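Local coordinates for protein octaprenyl-diphosphate synthase (Roseobacter denitrificans, PDB 4JXN) that probably makes octaprenyl diphosphate, precursor of the quinone side chain, by condensing five isopentenyl diphosphates onto farnesyl diphosphate with magnesium as cofactor, at residues C69-P74 with G193-A198; H76-A81 with M133-S138; H87-L92 with D123-R128. All blocks are in the same frame, centred on the assembly; numbering follows the deposited sequence.

Contact 1 (C69-P74 with G193-A198); sequences CGYDGP and GVIAGA
Cys69 and Tyr71 lean on the end of helix 170-196, with Ala196 as their common partner. The aliphatic contacts centre on its methyl: Ala196 CB lies 3.5 Å from Cys69 CB, tighter than an ordinary carbon contact, and 3.8 Å from Tyr71 CB. Beyond it, Cys69 SG reaches Ala198 CB at 3.8 Å and also lies 4.0 Å from Gly193 CA.

The aromatic contacts belong to Tyr71. With CG anti to the backbone N (chi1 -176°), the ring lies alongside the last helical turn, and Tyr71 CE1 is 3.5 Å from Ile195 O, which lies off the ring plane. Ile195 CG2 covers one face, while Gly73 N sits 3.5 Å above the other, over the ring centre. Tyr71 OH hydrogen-bonds Phe75 N at the start of the next helix; a leucine in place of Tyr71 would probably leave that amide without its hydroxyl partner and open a gap between Ile195 and the loop.

Backbone bonds shape both sides. Gly197, with positive phi, closes helix 170-196 in a Schellman motif (Ala198 N to Gly193 O, 3.1 Å), and Gly70 does the same for helix 57-68. The loop thus joins helices 57-68 and 75-94 across the end of helix 170-196, with Cys69 also touching Leu206 of helix 200-224 and Ile195 resting on Phe75 and Leu79 of helix 75-94.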
ATOM      1  N   CYS A  69     -25.439   7.021  14.807  1.00 72.02           N
ATOM      2  CA  CYS A  69     -25.785   5.776  15.506  1.00102.73           C
ATOM      3  C   CYS A  69     -25.481   5.810  17.020  1.00 50.65           C
ATOM      4  O   CYS A  69     -25.495   4.774  17.685  1.00 92.86           O
ATOM      5  CB  CYS A  69     -25.056   4.603  14.842  1.00 90.25           C
ATOM      6  SG  CYS A  69     -25.406   4.411  13.075  1.00 74.19           S
ATOM      7  N   GLY A  70     -25.193   6.998  17.548  1.00 64.25           N
ATOM      8  CA  GLY A  70     -25.010   7.203  18.984  1.00 93.58           C
ATOM      9  C   GLY A  70     -23.708   6.711  19.599  1.00 91.70           C
ATOM     10  O   GLY A  70     -23.685   6.342  20.771  1.00 87.94           O
ATOM     11  N   TYR A  71     -22.622   6.723  18.831  1.00 79.56           N
ATOM     12  CA  TYR A  71     -21.328   6.247  19.325  1.00 58.38           C
ATOM     13  C   TYR A  71     -20.682   7.236  20.296  1.00107.75           C
ATOM     14  O   TYR A  71     -20.445   8.398  19.948  1.00 66.52           O
ATOM     15  CB  TYR A  71     -20.366   5.992  18.163  1.00 90.35           C
ATOM     16  CG  TYR A  71     -19.020   5.411  18.577  1.00 66.87           C
ATOM     17  CD1 TYR A  71     -18.941   4.183  19.236  1.00 68.40           C
ATOM     18  CD2 TYR A  71     -17.829   6.082  18.305  1.00 73.83           C
ATOM     19  CE1 TYR A  71     -17.715   3.646  19.618  1.00 67.98           C
ATOM     20  CE2 TYR A  71     -16.601   5.543  18.670  1.00 82.94           C
ATOM     21  CZ  TYR A  71     -16.548   4.329  19.330  1.00 69.28           C
ATOM     22  OH  TYR A  71     -15.323   3.803  19.695  1.00 78.79           O
ATOM     23  N   ASP A  72     -20.387   6.756  21.504  1.00131.27           N
ATOM     24  CA  ASP A  72     -19.678   7.546  22.511  1.00128.22           C
ATOM     25  C   ASP A  72     -18.172   7.545  22.260  1.00116.23           C
ATOM     26  O   ASP A  72     -17.566   8.609  22.158  1.00109.12           O
ATOM     27  CB  ASP A  72     -19.950   7.002  23.920  1.00111.36           C
ATOM     28  CG  ASP A  72     -21.377   7.252  24.388  1.00175.08           C
ATOM     29  OD1 ASP A  72     -21.944   8.322  24.070  1.00156.37           O
ATOM     30  OD2 ASP A  72     -21.928   6.377  25.090  1.00110.40           O
ATOM     31  N   GLY A  73     -17.597   6.346  22.139  1.00 72.02           N
ATOM     32  CA  GLY A  73     -16.141   6.112  22.175  1.00 67.02           C
ATOM     33  C   GLY A  73     -15.209   6.903  21.259  1.00 63.72           C
ATOM     34  O   GLY A  73     -15.626   7.877  20.623  1.00 87.66           O
ATOM     35  N   PRO A  74     -13.925   6.482  21.184  1.00 67.84           N
ATOM     36  CA  PRO A  74     -12.873   7.262  20.510  1.00 69.58           C
ATOM     37  C   PRO A  74     -12.483   6.822  19.098  1.00 51.74           C
ATOM     38  O   PRO A  74     -11.801   7.576  18.385  1.00 66.07           O
ATOM     39  CB  PRO A  74     -11.672   7.040  21.427  1.00 91.82           C
ATOM     40  CG  PRO A  74     -11.859   5.637  21.924  1.00 77.85           C
ATOM     41  CD  PRO A  74     -13.343   5.354  21.946  1.00 55.73           C
ATOM     42  N   GLY A 193     -20.898   3.195  11.207  1.00 45.96           N
ATOM     43  CA  GLY A 193     -22.062   2.545  11.804  1.00 60.89           C
ATOM     44  C   GLY A 193     -21.651   1.306  12.572  1.00 58.81           C
ATOM     45  O   GLY A 193     -22.215   0.994  13.620  1.00 64.97           O
ATOM     46  N   VAL A 194     -20.671   0.588  12.039  1.00 62.23           N
ATOM     47  CA  VAL A 194     -20.234  -0.672  12.632  1.00 56.20           C
ATOM     48  C   VAL A 194     -19.555  -0.432  13.963  1.00 61.71           C
ATOM     49  O   VAL A 194     -19.817  -1.139  14.934  1.00 73.64           O
ATOM     50  CB  VAL A 194     -19.289  -1.434  11.689  1.00 61.92           C
ATOM     51  CG1 VAL A 194     -18.507  -2.516  12.432  1.00 65.74           C
ATOM     52  CG2 VAL A 194     -20.084  -2.030  10.539  1.00 59.99           C
ATOM     53  N   ILE A 195     -18.691   0.573  14.012  1.00 53.91           N
ATOM     54  CA  ILE A 195     -17.982   0.878  15.242  1.00 60.64           C
ATOM     55  C   ILE A 195     -18.981   1.341  16.304  1.00 66.80           C
ATOM     56  O   ILE A 195     -18.797   1.082  17.497  1.00 75.46           O
ATOM     57  CB  ILE A 195     -16.850   1.907  15.016  1.00 59.26           C
ATOM     58  CG1 ILE A 195     -15.825   1.847  16.156  1.00 72.47           C
ATOM     59  CG2 ILE A 195     -17.408   3.314  14.860  1.00 67.21           C
ATOM     60  CD1 ILE A 195     -15.023   0.563  16.202  1.00 60.05           C
ATOM     61  N   ALA A 196     -20.055   1.996  15.867  1.00 68.21           N
ATOM     62  CA  ALA A 196     -21.131   2.407  16.777  1.00 80.84           C
ATOM     63  C   ALA A 196     -21.918   1.218  17.338  1.00 53.83           C
ATOM     64  O   ALA A 196     -22.618   1.354  18.339  1.00 94.30           O
ATOM     65  CB  ALA A 196     -22.078   3.349  16.063  1.00 54.36           C
ATOM     66  N   GLY A 197     -21.821   0.075  16.658  1.00 63.19           N
ATOM     67  CA  GLY A 197     -22.530  -1.142  17.028  1.00 54.13           C
ATOM     68  C   GLY A 197     -23.951  -1.203  16.493  1.00 76.80           C
ATOM     69  O   GLY A 197     -24.793  -1.926  17.033  1.00 89.72           O
ATOM     70  N   ALA A 198     -24.222  -0.460  15.421  1.00 70.95           N
ATOM     71  CA  ALA A 198     -25.575  -0.351  14.885  1.00 78.99           C
ATOM     72  C   ALA A 198     -26.046  -1.684  14.305  1.00 62.20           C
ATOM     73  O   ALA A 198     -25.230  -2.501  13.871  1.00 69.32           O
ATOM     74  CB  ALA A 198     -25.645   0.743  13.827  1.00 75.81           C
TER

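Contact 2 (H76-A81 with M133-S138); sequences HINLAA and MVETGS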
ATOM      1  N   HIS A  76     -13.993   6.168  16.160  1.00 55.91           N
ATOM      2  CA  HIS A  76     -14.490   6.907  14.984  1.00 55.12           C
ATOM      3  C   HIS A  76     -13.463   7.923  14.481  1.00 44.91           C
ATOM      4  O   HIS A  76     -13.336   8.159  13.274  1.00 58.02           O
ATOM      5  CB  HIS A  76     -15.850   7.558  15.287  1.00 65.41           C
ATOM      6  CG  HIS A  76     -15.818   8.572  16.390  1.00 75.76           C
ATOM      7  ND1 HIS A  76     -16.370   9.828  16.256  1.00 80.24           N
ATOM      8  CD2 HIS A  76     -15.303   8.520  17.641  1.00 63.46           C
ATOM      9  CE1 HIS A  76     -16.198  10.504  17.378  1.00 63.61           C
ATOM     10  NE2 HIS A  76     -15.552   9.734  18.233  1.00 94.74           N
ATOM     11  N   ILE A  77     -12.692   8.467  15.420  1.00 63.35           N
ATOM     12  CA  ILE A  77     -11.557   9.334  15.111  1.00 50.06           C
ATOM     13  C   ILE A  77     -10.456   8.565  14.377  1.00 64.39           C
ATOM     14  O   ILE A  77      -9.908   9.027  13.352  1.00 45.23           O
ATOM     15  CB  ILE A  77     -10.957   9.948  16.404  1.00 75.88           C
ATOM     16  CG1 ILE A  77     -12.038  10.634  17.242  1.00 80.44           C
ATOM     17  CG2 ILE A  77      -9.869  10.962  16.071  1.00 59.12           C
ATOM     18  CD1 ILE A  77     -12.810  11.701  16.486  1.00 70.03           C
ATOM     19  N   ASN A  78     -10.128   7.384  14.895  1.00 47.51           N
ATOM     20  CA  ASN A  78      -9.142   6.523  14.211  1.00 49.41           C
ATOM     21  C   ASN A  78      -9.607   6.240  12.790  1.00 61.50           C
ATOM     22  O   ASN A  78      -8.865   6.414  11.812  1.00 49.10           O
ATOM     23  CB  ASN A  78      -8.948   5.188  14.937  1.00 59.78           C
ATOM     24  CG  ASN A  78      -8.518   5.345  16.390  1.00 68.74           C
ATOM     25  OD1 ASN A  78      -8.861   6.318  17.061  1.00 83.49           O
ATOM     26  ND2 ASN A  78      -7.770   4.366  16.883  1.00 76.18           N
ATOM     27  N   LEU A  79     -10.860   5.806  12.684  1.00 51.68           N
ATOM     28  CA  LEU A  79     -11.405   5.371  11.408  1.00 72.38           C
ATOM     29  C   LEU A  79     -11.499   6.494  10.384  1.00 42.02           C
ATOM     30  O   LEU A  79     -11.283   6.269   9.204  1.00 52.71           O
ATOM     31  CB  LEU A  79     -12.772   4.727  11.624  1.00 49.33           C
ATOM     32  CG  LEU A  79     -12.704   3.433  12.429  1.00 61.25           C
ATOM     33  CD1 LEU A  79     -14.105   2.888  12.686  1.00 62.11           C
ATOM     34  CD2 LEU A  79     -11.816   2.433  11.696  1.00 59.69           C
ATOM     35  N   ALA A  80     -11.842   7.696  10.831  1.00 49.40           N
ATOM     36  CA  ALA A  80     -11.926   8.815   9.910  1.00 51.11           C
ATOM     37  C   ALA A  80     -10.523   9.234   9.461  1.00 56.29           C
ATOM     38  O   ALA A  80     -10.332   9.614   8.314  1.00 56.52           O
ATOM     39  CB  ALA A  80     -12.672   9.978  10.543  1.00 53.80           C
ATOM     40  N   ALA A  81      -9.540   9.141  10.356  1.00 58.00           N
ATOM     41  CA  ALA A  81      -8.132   9.379   9.975  1.00 64.98           C
ATOM     42  C   ALA A  81      -7.648   8.378   8.911  1.00 60.95           C
ATOM     43  O   ALA A  81      -7.104   8.760   7.849  1.00 62.97           O
ATOM     44  CB  ALA A  81      -7.234   9.331  11.208  1.00 68.17           C
ATOM     45  N   MET A 133      -6.624   1.391  12.191  1.00 58.58           N
ATOM     46  CA  MET A 133      -7.802   0.500  12.229  1.00 60.63           C
ATOM     47  C   MET A 133      -7.586  -0.654  13.207  1.00 58.60           C
ATOM     48  O   MET A 133      -8.517  -1.071  13.902  1.00 63.10           O
ATOM     49  CB  MET A 133      -8.170  -0.094  10.857  1.00 79.33           C
ATOM     50  CG  MET A 133      -7.460   0.469   9.639  1.00 65.06           C
ATOM     51  SD  MET A 133      -7.983  -0.375   8.126  1.00 65.73           S
ATOM     52  CE  MET A 133      -6.682   0.109   6.984  1.00 70.40           C
ATOM     53  N   VAL A 134      -6.372  -1.197  13.237  1.00 50.01           N
ATOM     54  CA  VAL A 134      -6.071  -2.334  14.117  1.00 64.99           C
ATOM     55  C   VAL A 134      -6.274  -1.935  15.573  1.00 52.37           C
ATOM     56  O   VAL A 134      -6.811  -2.708  16.374  1.00 70.68           O
ATOM     57  CB  VAL A 134      -4.625  -2.865  13.918  1.00 64.99           C
ATOM     58  CG1 VAL A 134      -4.216  -3.802  15.056  1.00 65.17           C
ATOM     59  CG2 VAL A 134      -4.503  -3.582  12.583  1.00 63.14           C
ATOM     60  N   GLU A 135      -5.848  -0.720  15.908  1.00 60.85           N
ATOM     61  CA  GLU A 135      -6.019  -0.208  17.264  1.00 75.80           C
ATOM     62  C   GLU A 135      -7.478  -0.146  17.734  1.00 71.60           C
ATOM     63  O   GLU A 135      -7.726  -0.075  18.936  1.00 68.35           O
ATOM     64  CB  GLU A 135      -5.366   1.170  17.392  1.00 68.34           C
ATOM     65  CG  GLU A 135      -3.843   1.120  17.365  1.00 67.36           C
ATOM     66  CD  GLU A 135      -3.213   2.423  16.911  1.00102.24           C
ATOM     67  OE1 GLU A 135      -2.170   2.371  16.226  1.00 77.36           O
ATOM     68  OE2 GLU A 135      -3.757   3.501  17.234  1.00 90.02           O
ATOM     69  N   THR A 136      -8.437  -0.185  16.805  1.00 64.98           N
ATOM     70  CA  THR A 136      -9.865  -0.088  17.158  1.00 58.73           C
ATOM     71  C   THR A 136     -10.404  -1.378  17.725  1.00 53.56           C
ATOM     72  O   THR A 136     -11.499  -1.403  18.275  1.00 67.55           O
ATOM     73  CB  THR A 136     -10.752   0.310  15.945  1.00 53.06           C
ATOM     74  OG1 THR A 136     -10.775  -0.740  14.969  1.00 57.28           O
ATOM     75  CG2 THR A 136     -10.243   1.575  15.302  1.00 49.83           C
ATOM     76  N   GLY A 137      -9.659  -2.463  17.532  1.00 79.12           N
ATOM     77  CA  GLY A 137     -10.065  -3.782  18.009  1.00 53.61           C
ATOM     78  C   GLY A 137     -11.164  -4.486  17.231  1.00 59.18           C
ATOM     79  O   GLY A 137     -11.611  -5.568  17.639  1.00 77.00           O
ATOM     80  N   SER A 138     -11.601  -3.906  16.109  1.00 66.29           N
ATOM     81  CA  SER A 138     -12.762  -4.434  15.382  1.00 56.72           C
ATOM     82  C   SER A 138     -12.365  -5.111  14.081  1.00 77.99           C
ATOM     83  O   SER A 138     -11.879  -4.472  13.132  1.00 58.92           O
ATOM     84  CB  SER A 138     -13.794  -3.330  15.112  1.00 48.52           C
ATOM     85  OG  SER A 138     -14.842  -3.814  14.277  1.00 69.77           O
TER
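Thr136 meets Asn78 and Leu79 through its methyl, because a chi1 of 67° sets OG1 between the backbone N and the carbonyl carbon and swings CG2 out toward helix 75-94. Leu79 carries CG beside its backbone N (chi1 -65°), which brings the branch end CD2 to Thr136. Thr136 CG2 fits against both residues: it is 3.9 Å from Asn78 CB, the two side chains sliding past each other in opposite directions, and 4.0 Å from Leu79 CD2, where they cross at about a right angle.

The threonine hydroxyl is engaged elsewhere. Thr136 OG1 donates a short 2.5 Å bond to Met133 O, in the carbonyl plane, and this bond holds the rotation that points CG2 at helix 75-94. Thr136 N bonds the same oxygen at 3.0 Å; Met133 O thus takes two donors, just before the type I turn from Val134 to Gly137. Asn78 ND2 lies beside Glu135 CB at 4.0 Å in plain packing, while the Glu135 carboxylate forms a salt bridge with Arg33.

The contact joins the turn that follows helix 116-134 to the early turns of helix 75-94. Val141 of helix 139-162 packs on both Leu79 and Thr136, and Met133 reaches Phe130 of the second subunit.

Contact 3 (H87-L92 with D123-R128); sequences HTATLL and DYLFSR
Ala89 and Phe126 form the tight part of this helix pair. The alanine methyl stands over one face of the phenyl ring in a CH-pi contact, with Ala89 CB 3.5 Å from the ring centroid of Phe126 and 24° off its normal; it is displaced toward the rim, and Phe126 CE1 is the nearest ring atom at 3.2 Å from Ala89 CB. CG lies beside the backbone N of Phe126 (chi1 -74°), which carries the ring back across to the other helix.

Leu125 continues the close packing: its CD1 is 3.7 Å from Thr88 CG2, while Thr88 OG1 is occupied by Glu84 O one turn earlier. Leu92 CD1 also meets Leu125 CD1, at 4.0 Å, the two leucines crossing at about a right angle. The segments run antiparallel (161°) with axes 8.4 Å apart, a fairly close approach consistent with the small Ala89 where the CA atoms are nearest (Ala89 to Leu125). They belong to the all-helical isoprenoid synthase fold; the C-terminal end of helix 75-94 carries the start of the family's first aspartate-rich (DDxxD) motif.

Packing is looser on the flank of Thr90 and Phe126, both partly exposed. There Thr90 OG1 merely approaches Phe126 CZ, at 4.2 Å. The Phe126 ring also meets His93 edge-to-face and packs on Asp123 of the second subunit.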
ATOM      1  N   HIS A  87      -7.205   7.935   1.318  1.00 66.27           N
ATOM      2  CA  HIS A  87      -7.528   8.760   0.164  1.00 61.10           C
ATOM      3  C   HIS A  87      -6.253   9.436  -0.363  1.00 51.55           C
ATOM      4  O   HIS A  87      -5.980   9.398  -1.562  1.00 73.29           O
ATOM      5  CB  HIS A  87      -8.596   9.810   0.483  1.00 64.57           C
ATOM      6  CG  HIS A  87      -8.936  10.666  -0.699  1.00 51.15           C
ATOM      7  ND1 HIS A  87      -9.095  12.032  -0.614  1.00 81.84           N
ATOM      8  CD2 HIS A  87      -9.091  10.347  -2.007  1.00 70.27           C
ATOM      9  CE1 HIS A  87      -9.364  12.515  -1.813  1.00 69.56           C
ATOM     10  NE2 HIS A  87      -9.364  11.513  -2.677  1.00 97.81           N
ATOM     11  N   THR A  88      -5.480  10.027   0.551  1.00 67.10           N
ATOM     12  CA  THR A  88      -4.236  10.710   0.207  1.00 52.08           C
ATOM     13  C   THR A  88      -3.235   9.782  -0.480  1.00 76.70           C
ATOM     14  O   THR A  88      -2.723  10.100  -1.560  1.00 70.49           O
ATOM     15  CB  THR A  88      -3.566  11.324   1.450  1.00 76.86           C
ATOM     16  OG1 THR A  88      -4.530  12.074   2.196  1.00 64.06           O
ATOM     17  CG2 THR A  88      -2.417  12.242   1.048  1.00 89.62           C
ATOM     18  N   ALA A  89      -2.970   8.635   0.139  1.00 61.01           N
ATOM     19  CA  ALA A  89      -2.004   7.670  -0.406  1.00 76.66           C
ATOM     20  C   ALA A  89      -2.369   7.291  -1.837  1.00 52.65           C
ATOM     21  O   ALA A  89      -1.498   7.146  -2.700  1.00 92.24           O
ATOM     22  CB  ALA A  89      -1.923   6.419   0.479  1.00 48.18           C
ATOM     23  N   THR A  90      -3.667   7.103  -2.069  1.00 69.49           N
ATOM     24  CA  THR A  90      -4.202   6.803  -3.399  1.00 66.26           C
ATOM     25  C   THR A  90      -3.948   7.952  -4.395  1.00 70.99           C
ATOM     26  O   THR A  90      -3.669   7.708  -5.578  1.00 68.78           O
ATOM     27  CB  THR A  90      -5.720   6.465  -3.321  1.00 76.70           C
ATOM     28  OG1 THR A  90      -5.883   5.125  -2.832  1.00 83.88           O
ATOM     29  CG2 THR A  90      -6.403   6.577  -4.684  1.00 70.25           C
ATOM     30  N   LEU A  91      -4.052   9.190  -3.915  1.00 71.75           N
ATOM     31  CA  LEU A  91      -3.806  10.366  -4.752  1.00111.49           C
ATOM     32  C   LEU A  91      -2.354  10.391  -5.203  1.00105.75           C
ATOM     33  O   LEU A  91      -2.069  10.384  -6.402  1.00 87.87           O
ATOM     34  CB  LEU A  91      -4.140  11.659  -4.003  1.00108.27           C
ATOM     35  CG  LEU A  91      -5.604  11.833  -3.598  1.00 91.52           C
ATOM     36  CD1 LEU A  91      -5.797  13.085  -2.752  1.00 81.88           C
ATOM     37  CD2 LEU A  91      -6.492  11.852  -4.834  1.00 74.83           C
ATOM     38  N   LEU A  92      -1.445  10.397  -4.233  1.00 77.10           N
ATOM     39  CA  LEU A  92      -0.009  10.273  -4.508  1.00101.27           C
ATOM     40  C   LEU A  92       0.271   9.253  -5.617  1.00 75.57           C
ATOM     41  O   LEU A  92       0.925   9.557  -6.610  1.00 78.93           O
ATOM     42  CB  LEU A  92       0.737   9.855  -3.238  1.00 74.65           C
ATOM     43  CG  LEU A  92       0.853  10.902  -2.125  1.00 84.87           C
ATOM     44  CD1 LEU A  92       1.282  10.236  -0.830  1.00 83.16           C
ATOM     45  CD2 LEU A  92       1.825  12.013  -2.505  1.00 99.39           C
ATOM     46  N   ASP A 123       2.740   4.644   0.481  1.00 70.97           N
ATOM     47  CA  ASP A 123       2.897   3.365   1.183  1.00 73.69           C
ATOM     48  C   ASP A 123       2.997   3.578   2.682  1.00 44.49           C
ATOM     49  O   ASP A 123       2.440   2.808   3.469  1.00 72.24           O
ATOM     50  CB  ASP A 123       4.134   2.613   0.688  1.00 73.14           C
ATOM     51  CG  ASP A 123       3.964   2.066  -0.712  1.00124.61           C
ATOM     52  OD1 ASP A 123       2.813   2.035  -1.201  1.00 66.42           O
ATOM     53  OD2 ASP A 123       4.979   1.669  -1.326  1.00 70.90           O
ATOM     54  N   TYR A 124       3.694   4.642   3.068  1.00 55.10           N
ATOM     55  CA  TYR A 124       3.817   5.009   4.469  1.00 50.50           C
ATOM     56  C   TYR A 124       2.459   5.331   5.083  1.00 80.48           C
ATOM     57  O   TYR A 124       2.156   4.903   6.205  1.00 60.92           O
ATOM     58  CB  TYR A 124       4.787   6.194   4.661  1.00 67.81           C
ATOM     59  CG  TYR A 124       4.936   6.605   6.120  1.00 73.78           C
ATOM     60  CD1 TYR A 124       5.226   5.653   7.103  1.00 96.79           C
ATOM     61  CD2 TYR A 124       4.763   7.932   6.526  1.00 71.41           C
ATOM     62  CE1 TYR A 124       5.347   6.006   8.436  1.00 97.14           C
ATOM     63  CE2 TYR A 124       4.887   8.294   7.863  1.00 79.09           C
ATOM     64  CZ  TYR A 124       5.176   7.323   8.810  1.00108.84           C
ATOM     65  OH  TYR A 124       5.299   7.651  10.135  1.00 76.34           O
ATOM     66  N   LEU A 125       1.637   6.069   4.347  1.00 51.30           N
ATOM     67  CA  LEU A 125       0.305   6.452   4.850  1.00 65.17           C
ATOM     68  C   LEU A 125      -0.618   5.246   4.949  1.00 49.22           C
ATOM     69  O   LEU A 125      -1.377   5.128   5.919  1.00 63.69           O
ATOM     70  CB  LEU A 125      -0.341   7.509   3.963  1.00 79.35           C
ATOM     71  CG  LEU A 125       0.408   8.824   3.721  1.00 82.94           C
ATOM     72  CD1 LEU A 125      -0.414   9.687   2.773  1.00 62.54           C
ATOM     73  CD2 LEU A 125       0.727   9.582   5.002  1.00 74.38           C
ATOM     74  N   PHE A 126      -0.539   4.355   3.954  1.00 52.02           N
ATOM     75  CA  PHE A 126      -1.247   3.077   4.001  1.00 44.12           C
ATOM     76  C   PHE A 126      -0.879   2.320   5.274  1.00 72.83           C
ATOM     77  O   PHE A 126      -1.754   1.914   6.032  1.00 65.14           O
ATOM     78  CB  PHE A 126      -0.902   2.169   2.811  1.00 68.83           C
ATOM     79  CG  PHE A 126      -1.505   2.582   1.492  1.00 61.14           C
ATOM     80  CD1 PHE A 126      -2.765   3.175   1.408  1.00 69.73           C
ATOM     81  CD2 PHE A 126      -0.823   2.299   0.303  1.00 87.32           C
ATOM     82  CE1 PHE A 126      -3.306   3.516   0.170  1.00108.77           C
ATOM     83  CE2 PHE A 126      -1.360   2.639  -0.932  1.00 89.37           C
ATOM     84  CZ  PHE A 126      -2.603   3.250  -0.999  1.00 63.12           C
ATOM     85  N   SER A 127       0.417   2.133   5.504  1.00 79.72           N
ATOM     86  CA  SER A 127       0.870   1.436   6.705  1.00 71.94           C
ATOM     87  C   SER A 127       0.305   2.112   7.950  1.00 47.60           C
ATOM     88  O   SER A 127      -0.197   1.443   8.855  1.00 85.66           O
ATOM     89  CB  SER A 127       2.404   1.376   6.768  1.00 74.27           C
ATOM     90  OG  SER A 127       2.980   2.664   6.862  1.00 68.58           O
ATOM     91  N   ARG A 128       0.362   3.441   7.988  1.00 53.53           N
ATOM     92  CA  ARG A 128      -0.185   4.191   9.120  1.00 59.38           C
ATOM     93  C   ARG A 128      -1.706   4.045   9.239  1.00 72.66           C
ATOM     94  O   ARG A 128      -2.235   3.927  10.347  1.00 60.70           O
ATOM     95  CB  ARG A 128       0.198   5.664   9.018  1.00 67.89           C
ATOM     96  CG  ARG A 128       1.672   5.923   9.275  1.00105.24           C
ATOM     97  CD  ARG A 128       1.979   5.940  10.760  1.00 90.47           C
ATOM     98  NE  ARG A 128       3.387   5.659  11.020  1.00112.29           N
ATOM     99  CZ  ARG A 128       3.990   5.850  12.191  1.00116.08           C
ATOM    100  NH1 ARG A 128       3.317   6.321  13.239  1.00105.10           N
ATOM    101  NH2 ARG A 128       5.282   5.565  12.314  1.00105.63           N
TER

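Contacts 2 and 3 join the same two helices, 75-94 and 116-134, at successive levels, with centres 16 Å apart; contact 1 lies beyond contact 2, its centre 11 Å from that of contact 2 and 25 Å from that of contact 3. Along the chain they are nested: contact 3 inside the loop closed by contact 2, and contact 2 inside that closed by contact 1. Contacts 1 and 2 touch directly, through Tyr71 against His76 and Ile195 against Leu79. The series thus ties the outer end of the helical bundle, through one helix pair, to the region beside the aspartate-rich motif, and contacts 2 and 3 both border the second subunit.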